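Local coordinates for regulation of enolase protein 1 (Saccharomyces cerevisiae, PDB 3O12), which functions in the galactose metabolic pathway through GAL83 and may control the level of the enolase ENO1, at residues T28-G33 and H73-E78; V49-D54 and P188-P193; V87-S92 and L198-S203; A100-R105 and F148-T153; Y184-M189 and S203-T208. All blocks are in the same frame, centred on the assembly; numbering follows the deposited sequence. Where two conformers were deposited one is given.

Interaction 1 of 5, residues T28-G33 and H73-E78; sequences TELSQG and HFLGVE
Val-77 is the side chain to follow here, reaching from strand 73-78 into the bend made by residues 28-33. It forks at CB. CG1, anti to the backbone N (chi1 -177°), presses on the methyl CG2 of Thr-28 at 3.4 Å, tighter than usual for two carbons; the two side chains run antiparallel alongside one another. CG2 takes the other branch, beside the backbone N, and reaches the backbone of Gly-33, with CA 3.9 Å away. The glycine sits close to the strand, and its CA comes within 3.1 Å of Gly-76 O. Next along the same side, Leu-75 splits its contacts: CD1 rests on Gly-33 C at 3.6 Å, while CD2 meets Leu-30 CD1 at 4.1 Å. Two waters link the segments at the Glu-78 end. One donates to Glu-78 O and also bonds the side-chain hydroxyl OG1 of Thr-28; the other bridges two backbones, accepting from Glu-78 N and donating to Gln-32 O. Trp-205 and Leu-207, on a strand of the other sheet, touch both segments. The arrangement is that of an N-terminal segment with a 3-10 turn bridging the two sheets of a beta sandwich.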
# COMPACT_ATOMS: atom_id res chain seq x y z
N THR A 28 -7.10 -16.14 -1.43
CA THR A 28 -7.73 -15.57 -0.25
C THR A 28 -8.33 -14.20 -0.58
O THR A 28 -7.62 -13.28 -0.98
CB THR A 28 -6.72 -15.42 0.90
OG1 THR A 28 -6.08 -16.68 1.13
CG2 THR A 28 -7.42 -14.98 2.17
N GLU A 29 -9.65 -14.09 -0.42
CA GLU A 29 -10.39 -12.92 -0.89
C GLU A 29 -10.21 -11.71 -0.00
O GLU A 29 -9.83 -11.80 1.17
CB GLU A 29 -11.88 -13.26 -1.02
CG GLU A 29 -12.17 -14.49 -1.85
CD GLU A 29 -11.88 -14.27 -3.32
OE1 GLU A 29 -11.23 -13.25 -3.66
OE2 GLU A 29 -12.30 -15.12 -4.14
N LEU A 30 -10.48 -10.55 -0.57
CA LEU A 30 -10.24 -9.30 0.12
C LEU A 30 -11.00 -9.20 1.44
O LEU A 30 -10.49 -8.67 2.43
CB LEU A 30 -10.61 -8.14 -0.82
CG LEU A 30 -10.17 -6.74 -0.43
CD1 LEU A 30 -8.67 -6.66 -0.19
CD2 LEU A 30 -10.60 -5.77 -1.54
N SER A 31 -12.23 -9.72 1.48
CA SER A 31 -13.06 -9.66 2.68
C SER A 31 -12.55 -10.54 3.82
O SER A 31 -13.09 -10.50 4.93
CB SER A 31 -14.51 -10.04 2.32
OG SER A 31 -14.53 -11.35 1.78
N GLN A 32 -11.50 -11.31 3.55
CA GLN A 32 -10.92 -12.15 4.59
C GLN A 32 -9.77 -11.43 5.30
O GLN A 32 -9.10 -12.00 6.17
CB GLN A 32 -10.48 -13.49 4.02
CG GLN A 32 -11.66 -14.33 3.53
CD GLN A 32 -11.24 -15.60 2.85
OE1 GLN A 32 -11.09 -15.65 1.63
NE2 GLN A 32 -11.04 -16.66 3.63
N GLY A 33 -9.57 -10.16 4.96
CA GLY A 33 -8.58 -9.35 5.63
C GLY A 33 -9.10 -8.83 6.96
O GLY A 33 -10.31 -8.88 7.25
N HIS A 73 -4.56 3.62 7.51
CA HIS A 73 -5.56 2.57 7.31
C HIS A 73 -4.97 1.42 6.51
O HIS A 73 -4.37 1.64 5.47
CB HIS A 73 -6.79 3.12 6.57
CG HIS A 73 -7.37 4.36 7.20
ND1 HIS A 73 -7.90 4.38 8.47
CD2 HIS A 73 -7.51 5.61 6.71
CE1 HIS A 73 -8.34 5.59 8.74
NE2 HIS A 73 -8.12 6.36 7.69
N PHE A 74 -5.16 0.20 6.99
CA PHE A 74 -4.58 -0.97 6.33
C PHE A 74 -5.52 -2.14 6.47
O PHE A 74 -5.90 -2.52 7.58
CB PHE A 74 -3.20 -1.29 6.95
CG PHE A 74 -2.60 -2.60 6.51
CD1 PHE A 74 -2.42 -2.90 5.17
CD2 PHE A 74 -2.15 -3.52 7.45
CE1 PHE A 74 -1.86 -4.10 4.77
CE2 PHE A 74 -1.58 -4.72 7.06
CZ PHE A 74 -1.43 -5.01 5.72
N LEU A 75 -5.95 -2.71 5.34
CA LEU A 75 -6.75 -3.93 5.37
C LEU A 75 -5.82 -5.08 4.97
O LEU A 75 -5.49 -5.25 3.81
CB LEU A 75 -7.95 -3.84 4.41
CG LEU A 75 -8.83 -5.09 4.29
CD1 LEU A 75 -9.42 -5.49 5.66
CD2 LEU A 75 -9.95 -4.86 3.27
N GLY A 76 -5.40 -5.86 5.96
CA GLY A 76 -4.39 -6.87 5.73
C GLY A 76 -4.92 -8.29 5.62
O GLY A 76 -5.62 -8.78 6.51
N VAL A 77 -4.56 -8.95 4.53
CA VAL A 77 -4.90 -10.35 4.30
C VAL A 77 -3.67 -11.18 4.65
O VAL A 77 -2.55 -10.87 4.19
CB VAL A 77 -5.28 -10.58 2.82
CG1 VAL A 77 -5.71 -12.03 2.60
CG2 VAL A 77 -6.39 -9.60 2.39
N GLU A 78 -3.85 -12.21 5.46
CA GLU A 78 -2.72 -12.99 5.93
C GLU A 78 -2.28 -14.03 4.90
O GLU A 78 -3.11 -14.71 4.27
CB GLU A 78 -3.05 -13.65 7.28
CG GLU A 78 -1.85 -14.30 7.94
CD GLU A 78 -2.16 -14.89 9.31
OE1 GLU A 78 -3.22 -14.58 9.89
OE2 GLU A 78 -1.31 -15.67 9.80
O HOH W 1 -3.73 -16.81 2.83
O HOH W 2 -6.47 -12.84 6.66

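Interaction 2 of 5, residues V49-D54 and P188-P193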
# COMPACT_ATOMS: atom_id res chain seq x y z
N VAL A 49 -13.70 -2.67 -1.79
CA VAL A 49 -13.75 -1.91 -0.55
C VAL A 49 -13.65 -0.43 -0.89
O VAL A 49 -12.74 -0.03 -1.62
CB VAL A 49 -12.57 -2.30 0.39
CG1 VAL A 49 -12.41 -1.28 1.51
CG2 VAL A 49 -12.79 -3.71 0.94
N THR A 50 -14.57 0.37 -0.38
CA THR A 50 -14.54 1.81 -0.60
C THR A 50 -14.47 2.51 0.75
O THR A 50 -15.30 2.28 1.62
CB THR A 50 -15.78 2.28 -1.36
OG1 THR A 50 -15.81 1.64 -2.65
CG2 THR A 50 -15.77 3.80 -1.53
N LEU A 51 -13.46 3.35 0.93
CA LEU A 51 -13.28 4.02 2.21
C LEU A 51 -13.09 5.52 2.04
O LEU A 51 -12.78 6.00 0.95
CB LEU A 51 -12.08 3.42 2.96
CG LEU A 51 -10.67 3.58 2.35
CD1 LEU A 51 -10.09 4.96 2.66
CD2 LEU A 51 -9.75 2.50 2.90
N GLU A 52 -13.32 6.24 3.13
CA GLU A 52 -12.91 7.64 3.25
C GLU A 52 -11.93 7.69 4.40
O GLU A 52 -12.22 7.17 5.48
CB GLU A 52 -14.11 8.53 3.54
CG GLU A 52 -13.74 9.98 3.83
CD GLU A 52 -14.95 10.87 4.03
OE1 GLU A 52 -16.00 10.60 3.40
OE2 GLU A 52 -14.86 11.84 4.81
N THR A 53 -10.76 8.31 4.19
CA THR A 53 -9.74 8.33 5.24
C THR A 53 -10.11 9.24 6.42
O THR A 53 -10.85 10.22 6.26
CB THR A 53 -8.35 8.77 4.72
OG1 THR A 53 -8.44 10.12 4.25
CG2 THR A 53 -7.88 7.88 3.59
N ASP A 54 -9.59 8.89 7.59
CA ASP A 54 -9.69 9.74 8.77
C ASP A 54 -8.52 10.72 8.81
O ASP A 54 -7.49 10.49 8.18
CB ASP A 54 -9.75 8.88 10.04
CG ASP A 54 -10.95 7.95 10.07
OD1 ASP A 54 -12.02 8.35 9.57
OD2 ASP A 54 -10.82 6.82 10.59
N PRO A 188 -4.83 -3.42 0.86
CA PRO A 188 -5.08 -1.98 0.69
C PRO A 188 -4.54 -1.13 1.84
O PRO A 188 -4.65 -1.47 3.01
CB PRO A 188 -6.61 -1.91 0.65
CG PRO A 188 -6.97 -3.19 0.01
CD PRO A 188 -6.07 -4.20 0.67
N MSE A 189 -3.98 0.02 1.47
CA MSE A 189 -3.54 1.00 2.44
C MSE A 189 -3.97 2.39 1.97
O MSE A 189 -3.98 2.66 0.77
CB MSE A 189 -2.01 0.88 2.56
CG MSE A 189 -1.28 1.97 3.30
SE MSE A 189 -0.84 3.56 2.25
CE MSE A 189 0.04 2.84 0.66
N ALA A 190 -4.33 3.26 2.91
CA ALA A 190 -4.60 4.66 2.57
C ALA A 190 -4.36 5.55 3.79
O ALA A 190 -4.65 5.15 4.92
CB ALA A 190 -6.03 4.82 2.06
N CYS A 191 -3.83 6.75 3.54
CA CYS A 191 -3.41 7.67 4.60
C CYS A 191 -3.71 9.10 4.18
O CYS A 191 -3.59 9.45 3.01
CB CYS A 191 -1.89 7.59 4.85
SG CYS A 191 -1.29 6.03 5.42
N THR A 192 -4.12 9.92 5.15
CA THR A 192 -4.09 11.38 5.01
C THR A 192 -3.49 11.96 6.29
O THR A 192 -4.19 12.10 7.29
CB THR A 192 -5.48 12.00 4.77
OG1 THR A 192 -6.44 11.39 5.63
CG2 THR A 192 -5.90 11.80 3.33
N PRO A 193 -2.19 12.26 6.27
CA PRO A 193 -1.51 12.74 7.48
C PRO A 193 -2.09 14.04 8.07
O PRO A 193 -1.93 14.28 9.26
CB PRO A 193 -0.06 12.94 7.02
CG PRO A 193 0.10 11.93 5.90
CD PRO A 193 -1.24 11.90 5.20
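The stretches 51-54 and 190-192 run in directions 33° apart, with the CA atoms of Thr-53 and Cys-191 6.4 Å from each other, too far for strand pairing, and side chains make most of the contact. Thr-53 and Thr-192 reach toward each other tip to tip, and their hydroxyls share a hydrogen bond, OG1 to OG1, of 2.7 Å. Each OG1 is rotated to lie between its own backbone N and carbonyl carbon (chi1 64° in Thr-53, 43° in Thr-192), which turns both hydroxyls into the space between the segments. Thr-53 OG1 is gripped from a second direction by the backbone N of Leu-198. Strand 48-52 belongs to one sheet of the beta sandwich and strand 185-191 to the facing one, so this polar link joins the two layers just where both strands have ended. Deeper in, the contact turns apolar. The methyl CG2 of Thr-53, on the branch beside the backbone N, rests 3.9 Å from Ala-190 CB. Leu-51 approaches the Ala-190 methyl from further back along its strand, its CD1 4.1 Å from CB. At the other end the hydroxyl of Thr-57 spans both segments, bonding Asp-54 O and Thr-192 N, while Asp-54 N is hydrogen-bonded to NE2 of His-73.

Interaction 3 of 5, residues V87-S92 and L198-S203; sequences VRVQGS and LKVTFS. With SO4 (sulfate ion), chain B.
Arg-88 with Ser-203 and Gln-90 with Thr-201 are the hydrogen-bonded pairs of two antiparallel strands in the interior of the seven-stranded sheet. Arg-88 N donates to Ser-203 O at 2.8 Å, and Gln-90 N to Thr-201 O at 2.9 Å, the latter in the carbonyl plane; the return bonds run from Ser-203 N and Thr-201 N. Beyond them Ser-92 N meets Lys-199 O almost head-on, with a C=O...N angle of 175°. Val-89, Val-200 and Phe-202 project from one face. Val-89 lies beside Phe-202, pointing the same way, and its CG1 is 4.0 Å from Phe-202 CE1 and 3.9 Å from Val-200 CG1. The opposite face is polar. There one water accepts from Gln-90 NE2, donates to Thr-201 O and bonds Ser-203 OG, while Thr-201 OG1 is hydrogen-bonded to Thr-50. The Arg-88 chain runs fully extended past Ser-203 OG, which packs 3.7 Å from its CB. Its guanidinium meets a sulfate, probably from the crystallisation liquor, edge-on: NH1 donates to O3 at 3.0 Å and NH2 to O1 at 3.1 Å. Asp-147 and Glu-204 form salt bridges with the same group and should help fix its orientation. With one face apolar and the other polar, this is the amphipathic strand pairing of a beta-sandwich layer.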
# COMPACT_ATOMS: atom_id res chain seq x y z
N VAL A 87 -3.73 -5.64 -6.79
CA VAL A 87 -4.94 -4.88 -6.48
C VAL A 87 -5.06 -3.67 -7.39
O VAL A 87 -4.05 -3.13 -7.87
CB VAL A 87 -4.95 -4.44 -4.98
CG1 VAL A 87 -3.91 -3.34 -4.70
CG2 VAL A 87 -6.35 -4.03 -4.52
N ARG A 88 -6.30 -3.27 -7.66
CA ARG A 88 -6.59 -2.05 -8.39
C ARG A 88 -6.95 -0.96 -7.39
O ARG A 88 -7.68 -1.20 -6.42
CB ARG A 88 -7.76 -2.29 -9.35
CG ARG A 88 -8.03 -1.13 -10.31
CD ARG A 88 -9.21 -1.47 -11.21
NE ARG A 88 -9.43 -0.43 -12.21
CZ ARG A 88 -10.38 -0.50 -13.14
NH1 ARG A 88 -11.18 -1.56 -13.19
NH2 ARG A 88 -10.52 0.47 -14.02
N VAL A 89 -6.44 0.25 -7.63
CA VAL A 89 -6.57 1.36 -6.69
C VAL A 89 -7.16 2.55 -7.43
O VAL A 89 -6.58 3.03 -8.41
CB VAL A 89 -5.20 1.79 -6.12
CG1 VAL A 89 -5.37 2.86 -5.05
CG2 VAL A 89 -4.46 0.59 -5.55
N GLN A 90 -8.33 3.00 -6.98
CA GLN A 90 -8.99 4.15 -7.59
C GLN A 90 -9.26 5.20 -6.53
O GLN A 90 -10.26 5.15 -5.82
CB GLN A 90 -10.29 3.70 -8.27
CG GLN A 90 -10.04 2.77 -9.45
CD GLN A 90 -11.32 2.25 -10.06
OE1 GLN A 90 -11.69 2.64 -11.18
NE2 GLN A 90 -12.00 1.37 -9.34
N GLY A 91 -8.35 6.17 -6.43
CA GLY A 91 -8.44 7.18 -5.40
C GLY A 91 -8.74 8.55 -5.97
O GLY A 91 -8.48 8.83 -7.15
N SER A 92 -9.28 9.41 -5.12
CA SER A 92 -9.59 10.79 -5.49
C SER A 92 -8.65 11.76 -4.78
O SER A 92 -9.06 12.47 -3.86
CB SER A 92 -11.04 11.10 -5.11
OG SER A 92 -11.93 10.16 -5.69
N LEU A 198 -10.02 11.56 2.10
CA LEU A 198 -9.62 10.95 0.84
C LEU A 198 -10.48 9.72 0.56
O LEU A 198 -10.55 8.81 1.37
CB LEU A 198 -8.14 10.53 0.89
CG LEU A 198 -7.68 9.63 -0.27
CD1 LEU A 198 -7.79 10.38 -1.58
CD2 LEU A 198 -6.25 9.18 -0.05
N LYS A 199 -11.15 9.71 -0.59
CA LYS A 199 -11.98 8.58 -0.97
C LYS A 199 -11.22 7.66 -1.91
O LYS A 199 -10.64 8.11 -2.90
CB LYS A 199 -13.27 9.06 -1.65
CG LYS A 199 -14.09 10.03 -0.82
CD LYS A 199 -15.28 10.55 -1.62
CE LYS A 199 -15.98 11.70 -0.92
NZ LYS A 199 -16.68 11.26 0.32
N VAL A 200 -11.21 6.37 -1.60
CA VAL A 200 -10.50 5.37 -2.40
C VAL A 200 -11.31 4.08 -2.52
O VAL A 200 -11.86 3.59 -1.52
CB VAL A 200 -9.14 5.00 -1.77
CG1 VAL A 200 -8.29 4.23 -2.78
CG2 VAL A 200 -8.40 6.24 -1.30
N THR A 201 -11.38 3.53 -3.72
CA THR A 201 -11.94 2.20 -3.93
C THR A 201 -10.86 1.20 -4.33
O THR A 201 -10.06 1.46 -5.24
CB THR A 201 -13.05 2.22 -5.00
OG1 THR A 201 -14.15 3.00 -4.51
CG2 THR A 201 -13.54 0.81 -5.29
N PHE A 202 -10.84 0.07 -3.64
CA PHE A 202 -9.94 -1.03 -3.97
C PHE A 202 -10.74 -2.18 -4.54
O PHE A 202 -11.82 -2.50 -4.04
CB PHE A 202 -9.20 -1.50 -2.72
CG PHE A 202 -8.36 -0.44 -2.06
CD1 PHE A 202 -7.03 -0.26 -2.42
CD2 PHE A 202 -8.90 0.38 -1.08
CE1 PHE A 202 -6.26 0.73 -1.81
CE2 PHE A 202 -8.14 1.37 -0.46
CZ PHE A 202 -6.82 1.55 -0.83
N SER A 203 -10.20 -2.82 -5.58
CA SER A 203 -10.91 -3.91 -6.23
C SER A 203 -9.93 -4.82 -6.96
O SER A 203 -8.72 -4.58 -6.92
CB SER A 203 -11.95 -3.37 -7.21
OG SER A 203 -11.32 -2.66 -8.29
S SO4 B . -13.58 -0.45 -15.81
O1 SO4 B . -12.30 -0.20 -16.45
O2 SO4 B . -14.62 -0.53 -16.84
O3 SO4 B . -13.53 -1.72 -15.08
O4 SO4 B . -13.90 0.63 -14.88
O HOH W 3 -10.52 -0.15 -7.64
O HOH W 4 -11.18 12.22 -2.16

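Interaction 4 of 5, residues A100-R105 and F148-T153; sequences AGIMVR and FWLRVT
Ile-102 and Leu-150 face each other across the interior of the beta sandwich, one from each sheet. Strands 102-105 and 148-153 run almost the same way, 17° apart, but 8.8 Å separates their axes, so they meet through side chains and not as paired strands. Ile-102 slides past Leu-150 and Val-152, each pointing against it. Its CG2 branch, turned between the backbone N and the carbonyl carbon while CG1 extends anti to N (chi1 -157°), does the touching: CG2 lies 3.8 Å from Leu-150 CD1 and 3.7 Å from Val-152 CG2. Val-152 divides its two methyls between neighbours. CG1, anti to the backbone N, comes 3.8 Å from Val-104 CG2, and there the two valines approach at a slant. Leu-150 CD1 also touches the backbone, 3.8 Å from Gly-101 CA, just where the chain turns a corner. Val-163 and Leu-159 of strand 158-164 pack beside Leu-150 and Val-152, and the whole contact is buried close to the centre of the chain. Phe-148 closes the row, with Val-89, Tyr-93 and Ile-116 packed against it; Ala-100 O sits in the plane of its ring, at the edge, 3.9 Å from CZ.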
# COMPACT_ATOMS: atom_id res chain seq x y z
N ALA A 100 -2.52 6.44 -1.28
CA ALA A 100 -3.22 5.16 -1.30
C ALA A 100 -2.43 4.16 -2.12
O ALA A 100 -1.67 4.53 -3.03
CB ALA A 100 -4.63 5.32 -1.84
N GLY A 101 -2.61 2.88 -1.80
CA GLY A 101 -1.92 1.83 -2.51
C GLY A 101 -2.00 0.52 -1.76
O GLY A 101 -3.08 0.08 -1.36
N ILE A 102 -0.85 -0.11 -1.59
CA ILE A 102 -0.78 -1.42 -0.95
C ILE A 102 0.27 -1.39 0.16
O ILE A 102 1.23 -0.62 0.10
CB ILE A 102 -0.43 -2.50 -1.99
CG1 ILE A 102 -0.89 -3.89 -1.54
CG2 ILE A 102 1.06 -2.46 -2.36
CD1 ILE A 102 -0.81 -4.96 -2.64
N MSE A 103 0.08 -2.22 1.17
CA MSE A 103 1.07 -2.43 2.22
C MSE A 103 1.34 -3.92 2.40
O MSE A 103 0.43 -4.76 2.27
CB MSE A 103 0.60 -1.79 3.54
CG MSE A 103 1.29 -2.31 4.81
SE MSE A 103 0.82 -1.23 6.38
CE MSE A 103 2.09 0.21 6.09
N VAL A 104 2.60 -4.25 2.67
CA VAL A 104 2.99 -5.56 3.19
C VAL A 104 3.51 -5.30 4.60
O VAL A 104 4.35 -4.41 4.79
CB VAL A 104 4.10 -6.19 2.35
CG1 VAL A 104 4.56 -7.51 2.94
CG2 VAL A 104 3.68 -6.35 0.89
N ARG A 105 3.03 -6.05 5.58
CA ARG A 105 3.39 -5.79 6.97
C ARG A 105 3.71 -7.08 7.70
O ARG A 105 2.98 -8.08 7.57
CB ARG A 105 2.23 -5.07 7.66
CG ARG A 105 2.44 -4.73 9.13
CD ARG A 105 1.24 -3.90 9.61
NE ARG A 105 1.24 -3.60 11.04
CZ ARG A 105 1.55 -2.42 11.56
NH1 ARG A 105 1.91 -1.41 10.77
NH2 ARG A 105 1.49 -2.24 12.87
N PHE A 148 -4.90 2.80 -11.09
CA PHE A 148 -3.70 2.02 -11.37
C PHE A 148 -3.76 0.70 -10.63
O PHE A 148 -4.60 0.51 -9.74
CB PHE A 148 -2.42 2.80 -10.97
CG PHE A 148 -2.30 3.06 -9.49
CD1 PHE A 148 -1.60 2.18 -8.66
CD2 PHE A 148 -2.88 4.18 -8.91
CE1 PHE A 148 -1.48 2.41 -7.29
CE2 PHE A 148 -2.77 4.41 -7.53
CZ PHE A 148 -2.07 3.52 -6.73
N TRP A 149 -2.88 -0.22 -11.01
CA TRP A 149 -2.74 -1.50 -10.34
C TRP A 149 -1.35 -1.61 -9.72
O TRP A 149 -0.37 -1.06 -10.24
CB TRP A 149 -2.91 -2.68 -11.31
CG TRP A 149 -4.31 -2.91 -11.83
CD1 TRP A 149 -5.20 -3.84 -11.38
CD2 TRP A 149 -4.96 -2.22 -12.90
NE1 TRP A 149 -6.37 -3.76 -12.11
CE2 TRP A 149 -6.24 -2.77 -13.05
CE3 TRP A 149 -4.57 -1.17 -13.75
CZ2 TRP A 149 -7.15 -2.32 -14.02
CZ3 TRP A 149 -5.48 -0.72 -14.72
CH2 TRP A 149 -6.75 -1.30 -14.84
N LEU A 150 -1.27 -2.35 -8.62
CA LEU A 150 0.00 -2.73 -8.02
C LEU A 150 0.10 -4.22 -7.92
O LEU A 150 -0.89 -4.91 -7.67
CB LEU A 150 0.14 -2.15 -6.61
CG LEU A 150 0.28 -0.63 -6.57
CD1 LEU A 150 -0.01 -0.09 -5.18
CD2 LEU A 150 1.68 -0.19 -7.06
N ARG A 151 1.31 -4.74 -8.07
CA ARG A 151 1.60 -6.15 -7.88
C ARG A 151 2.83 -6.24 -7.01
O ARG A 151 3.86 -5.62 -7.30
CB ARG A 151 1.82 -6.87 -9.21
CG ARG A 151 2.22 -8.33 -9.07
CD ARG A 151 2.52 -8.94 -10.42
NE ARG A 151 1.30 -9.10 -11.21
CZ ARG A 151 1.27 -9.48 -12.48
NH1 ARG A 151 2.40 -9.73 -13.13
NH2 ARG A 151 0.11 -9.62 -13.10
N VAL A 152 2.74 -6.99 -5.93
CA VAL A 152 3.86 -7.16 -5.02
C VAL A 152 4.14 -8.63 -4.79
O VAL A 152 3.21 -9.42 -4.55
CB VAL A 152 3.57 -6.48 -3.68
CG1 VAL A 152 4.74 -6.68 -2.72
CG2 VAL A 152 3.31 -5.00 -3.89
N THR A 153 5.41 -9.01 -4.85
CA THR A 153 5.84 -10.38 -4.61
C THR A 153 6.88 -10.38 -3.50
O THR A 153 7.83 -9.60 -3.53
CB THR A 153 6.45 -10.99 -5.87
OG1 THR A 153 5.46 -10.98 -6.92
CG2 THR A 153 6.90 -12.42 -5.62

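Interaction 5 of 5, residues Y184-M189 and S203-T208; sequences YLVGPM and SEWSLT
Trp-205 swings its indole across the gap to Val-186 and Gly-187. With CG anti to the backbone N (chi1 177°), the six-membered ring leads: CH2 stands 3.5 Å from Val-186 O and 3.7 Å from Gly-187 CA. The trailing NE1 is hydrogen-bonded to Thr-28 O, which should restrain the ring's rotation. Val-186 places CG1 between its backbone N and carbonyl carbon (chi1 61°). That methyl lies in the indole plane at the ring edge, 4.0 Å from Trp-205 CH2, and is equally far from Leu-207 CD1, so Trp-205 and Leu-207 reach the same valine. The backbone of Gly-187 is twisted to angles at which a CB would be jammed against the preceding carbonyl O and would also clash with Pro-188 CD. That same CD brushes Trp-205 CZ3 at 4.4 Å. The strands run antiparallel, 169° apart, with axes 9.2 Å from each other: the face-to-face layer packing of a beta sandwich.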
# COMPACT_ATOMS: atom_id res chain seq x y z
N TYR A 184 2.89 -13.08 6.25
CA TYR A 184 2.83 -11.64 6.05
C TYR A 184 1.38 -11.19 6.06
O TYR A 184 0.46 -12.02 5.95
CB TYR A 184 3.46 -11.24 4.71
CG TYR A 184 4.92 -11.62 4.56
CD1 TYR A 184 5.92 -10.76 4.99
CD2 TYR A 184 5.29 -12.84 3.99
CE1 TYR A 184 7.27 -11.11 4.85
CE2 TYR A 184 6.63 -13.19 3.85
CZ TYR A 184 7.61 -12.33 4.29
OH TYR A 184 8.94 -12.66 4.14
N LEU A 185 1.17 -9.89 6.20
CA LEU A 185 -0.13 -9.29 5.93
C LEU A 185 0.03 -8.41 4.71
O LEU A 185 0.99 -7.67 4.60
CB LEU A 185 -0.59 -8.45 7.13
CG LEU A 185 -0.83 -9.26 8.40
CD1 LEU A 185 -0.88 -8.37 9.62
CD2 LEU A 185 -2.12 -10.05 8.24
N VAL A 186 -0.90 -8.50 3.77
CA VAL A 186 -0.82 -7.68 2.57
C VAL A 186 -2.20 -7.20 2.18
O VAL A 186 -3.19 -7.92 2.33
CB VAL A 186 -0.11 -8.44 1.39
CG1 VAL A 186 -0.86 -9.71 1.00
CG2 VAL A 186 0.09 -7.52 0.18
N GLY A 187 -2.30 -5.98 1.68
CA GLY A 187 -3.60 -5.46 1.32
C GLY A 187 -3.66 -3.95 1.18
O GLY A 187 -2.64 -3.25 1.34
N PRO A 188 -4.83 -3.42 0.86
CA PRO A 188 -5.08 -1.98 0.69
C PRO A 188 -4.54 -1.13 1.84
O PRO A 188 -4.65 -1.47 3.01
CB PRO A 188 -6.61 -1.91 0.65
CG PRO A 188 -6.97 -3.19 0.01
CD PRO A 188 -6.07 -4.20 0.67
N MSE A 189 -3.98 0.02 1.47
CA MSE A 189 -3.54 1.00 2.44
C MSE A 189 -3.97 2.39 1.97
O MSE A 189 -3.98 2.66 0.77
CB MSE A 189 -2.01 0.88 2.56
CG MSE A 189 -1.28 1.97 3.30
SE MSE A 189 -0.84 3.56 2.25
CE MSE A 189 0.04 2.84 0.66
N SER A 203 -10.20 -2.82 -5.58
CA SER A 203 -10.91 -3.91 -6.23
C SER A 203 -9.93 -4.82 -6.96
O SER A 203 -8.72 -4.58 -6.92
CB SER A 203 -11.95 -3.37 -7.21
OG SER A 203 -11.32 -2.66 -8.29
N GLU A 204 -10.43 -5.85 -7.63
CA GLU A 204 -9.57 -6.74 -8.42
C GLU A 204 -8.41 -7.30 -7.61
O GLU A 204 -7.27 -7.37 -8.07
CB GLU A 204 -9.09 -6.05 -9.70
CG GLU A 204 -10.28 -5.55 -10.53
CD GLU A 204 -9.91 -5.09 -11.92
OE1 GLU A 204 -8.78 -5.36 -12.38
OE2 GLU A 204 -10.79 -4.47 -12.55
N TRP A 205 -8.72 -7.73 -6.40
CA TRP A 205 -7.76 -8.36 -5.51
C TRP A 205 -7.42 -9.77 -5.92
O TRP A 205 -8.29 -10.56 -6.30
CB TRP A 205 -8.36 -8.43 -4.10
CG TRP A 205 -7.49 -9.13 -3.10
CD1 TRP A 205 -7.68 -10.36 -2.55
CD2 TRP A 205 -6.27 -8.63 -2.55
NE1 TRP A 205 -6.66 -10.65 -1.68
CE2 TRP A 205 -5.78 -9.60 -1.66
CE3 TRP A 205 -5.54 -7.44 -2.72
CZ2 TRP A 205 -4.60 -9.43 -0.93
CZ3 TRP A 205 -4.37 -7.28 -2.00
CH2 TRP A 205 -3.91 -8.27 -1.12
N SER A 206 -6.14 -10.11 -5.81
CA SER A 206 -5.69 -11.48 -6.02
C SER A 206 -4.51 -11.76 -5.10
O SER A 206 -3.59 -10.93 -5.01
CB SER A 206 -5.27 -11.68 -7.48
OG SER A 206 -4.97 -13.04 -7.75
N LEU A 207 -4.51 -12.91 -4.44
CA LEU A 207 -3.41 -13.32 -3.58
C LEU A 207 -3.12 -14.79 -3.82
O LEU A 207 -4.02 -15.64 -3.68
CB LEU A 207 -3.76 -13.09 -2.11
CG LEU A 207 -2.79 -13.65 -1.07
CD1 LEU A 207 -1.43 -12.98 -1.20
CD2 LEU A 207 -3.33 -13.48 0.34
N THR A 208 -1.88 -15.10 -4.19
CA THR A 208 -1.50 -16.46 -4.56
C THR A 208 -0.05 -16.72 -4.18
O THR A 208 0.66 -15.82 -3.73
CB THR A 208 -1.63 -16.68 -6.07
OG1 THR A 208 -0.70 -15.83 -6.76
CG2 THR A 208 -3.04 -16.37 -6.55

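Interaction 3 is strand pairing within the seven-stranded sheet, whereas interactions 2, 4 and 5 pack that sheet against the one holding strands 68-78 and 185-191, and interaction 1 brings the N-terminal segment to strand 68-78. Strand 185-191 serves interactions 2 and 5, and strand 199-208 serves 3 and 5. The centre of interaction 5 is about 6 Å from that of interaction 1 and about 7 Å from that of interaction 4; 2 and 3 lie about 9 Å apart. Along the chain, interaction 4 is nested inside the loops closed by 2 and 3, while 1 crosses 2. Late strand 199-208 thus sits between early strands 48-52 and 83-91 in one sheet.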